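Side-chain contact in clp gene regulator (ClgR) (Corynebacterium glutamicum, PDB 3F52), which probably binds regulatory DNA through a helix-turn-helix domain and activates transcription of the clp protease genes in this actinomycete: residues 51-54 and 55-59. Sequence-based numbering, arbitrary orientation.
Sequences SRVS and PGYLS
Ser54 is the N-cap of the helix that begins at Pro55, a worked example of a serine N-cap: Ser54 OG accepts the backbone N-H of Tyr57 at 3.1 Å, slightly bent at 156° at the hydrogen. With chi1 at 71°, the hydroxyl is folded between the residue's own N and C, and this turns it back over the first turn, where an amide has no preceding helical carbonyl to bind. Separately, Ser54 O takes Leu58 N at 3.0 Å; this bond is nearly straight (169°), with the donor lying in the carbonyl plane, and it is the first i to i+4 hydrogen bond of helix 55-62. Ser59 N to Pro55 O, at 2.8 Å, is the next. Pro55, which has no N-H to offer, suits the first position of the helix, and its ring reaches Leu44.

This is the turn of a helix-turn-helix domain: helix 44-51 ends in a Schellman motif, where Arg52 leaves the helical conformation with positive phi, and helix 55-62 follows after Val53 and Ser54. In such domains the second helix of the motif is usually the one that reads DNA, and the cap lies at the N-terminal end of that helix.

Packing continues around the cap. The CB of Tyr57 lies 3.4 Å from Ser54 OG, and its ring, carried by CG anti to the backbone N, runs back beside Val53. Tyr57 CD2 meets Val53 CB at 3.8 Å, in an oblique approach, with CG2 nearly as close. Both side chains also touch Leu72 of helix 70-80. More loosely, Val53 CG2 approaches Leu58 CB at 4.3 Å, while the buried Leu58 packs against Leu44 and Leu47.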
loop_
_atom_site.group_PDB
_atom_site.type_symbol
_atom_site.label_atom_id
_atom_site.label_comp_id
_atom_site.label_asym_id
_atom_site.label_seq_id
_atom_site.Cartn_x
_atom_site.Cartn_y
_atom_site.Cartn_z
ATOM N N SER B 51 -1.246 -16.134 10.662
ATOM C CA SER B 51 -2.047 -15.279 9.757
ATOM C C SER B 51 -3.157 -16.006 8.992
ATOM O O SER B 51 -3.888 -15.393 8.206
ATOM C CB SER B 51 -1.136 -14.565 8.755
ATOM O OG SER B 51 -0.092 -13.877 9.417
ATOM N N ARG B 52 -3.273 -17.309 9.215
ATOM C CA ARG B 52 -4.290 -18.133 8.555
ATOM C C ARG B 52 -4.125 -18.151 7.030
ATOM O O ARG B 52 -5.112 -18.214 6.299
ATOM C CB ARG B 52 -5.714 -17.692 8.958
ATOM C CG ARG B 52 -5.968 -17.543 10.474
ATOM C CD ARG B 52 -6.010 -18.888 11.200
ATOM N NE ARG B 52 -4.759 -19.642 11.055
ATOM C CZ ARG B 52 -4.657 -20.877 10.557
ATOM N NH1 ARG B 52 -3.458 -21.449 10.471
ATOM N NH2 ARG B 52 -5.740 -21.545 10.155
ATOM N N VAL B 53 -2.871 -18.101 6.571
ATOM C CA VAL B 53 -2.535 -18.234 5.146
ATOM C C VAL B 53 -1.484 -19.346 4.949
ATOM O O VAL B 53 -0.806 -19.727 5.904
ATOM C CB VAL B 53 -2.021 -16.882 4.551
ATOM C CG1 VAL B 53 -3.014 -15.754 4.811
ATOM C CG2 VAL B 53 -0.657 -16.522 5.105
ATOM N N SER B 54 -1.353 -19.882 3.734
ATOM C CA SER B 54 -0.293 -20.858 3.455
ATOM C C SER B 54 1.102 -20.183 3.423
ATOM O O SER B 54 1.207 -18.996 3.116
ATOM C CB SER B 54 -0.574 -21.607 2.143
ATOM O OG SER B 54 -0.386 -20.739 1.036
ATOM N N PRO B 55 2.176 -20.934 3.757
ATOM C CA PRO B 55 3.526 -20.370 3.603
ATOM C C PRO B 55 3.845 -19.911 2.158
ATOM O O PRO B 55 4.569 -18.941 1.973
ATOM C CB PRO B 55 4.449 -21.521 4.029
ATOM C CG PRO B 55 3.592 -22.756 4.005
ATOM C CD PRO B 55 2.205 -22.294 4.320
ATOM N N GLY B 56 3.317 -20.623 1.157
ATOM C CA GLY B 56 3.467 -20.224 -0.243
ATOM C C GLY B 56 2.855 -18.862 -0.495
ATOM O O GLY B 56 3.468 -18.019 -1.186
ATOM N N TYR B 57 1.649 -18.643 0.050
ATOM C CA TYR B 57 0.972 -17.361 -0.064
ATOM C C TYR B 57 1.827 -16.240 0.575
ATOM O O TYR B 57 2.076 -15.189 -0.030
ATOM C CB TYR B 57 -0.451 -17.375 0.544
ATOM C CG TYR B 57 -1.069 -15.975 0.518
ATOM C CD1 TYR B 57 -1.909 -15.573 -0.525
ATOM C CD2 TYR B 57 -0.775 -15.042 1.511
ATOM C CE1 TYR B 57 -2.448 -14.278 -0.569
ATOM C CE2 TYR B 57 -1.294 -13.745 1.474
ATOM C CZ TYR B 57 -2.136 -13.375 0.430
ATOM O OH TYR B 57 -2.648 -12.088 0.393
ATOM N N LEU B 58 2.278 -16.486 1.805
ATOM C CA LEU B 58 3.094 -15.517 2.512
ATOM C C LEU B 58 4.388 -15.240 1.765
ATOM O O LEU B 58 4.821 -14.085 1.682
ATOM C CB LEU B 58 3.404 -15.991 3.943
ATOM C CG LEU B 58 4.212 -14.972 4.768
ATOM C CD1 LEU B 58 3.566 -13.565 4.827
ATOM C CD2 LEU B 58 4.503 -15.496 6.179
ATOM N N SER B 59 5.008 -16.297 1.244
ATOM C CA SER B 59 6.261 -16.164 0.515
ATOM C C SER B 59 6.053 -15.264 -0.715
ATOM O O SER B 59 6.839 -14.334 -0.959
ATOM C CB SER B 59 6.778 -17.528 0.102
ATOM O OG SER B 59 7.946 -17.396 -0.692
#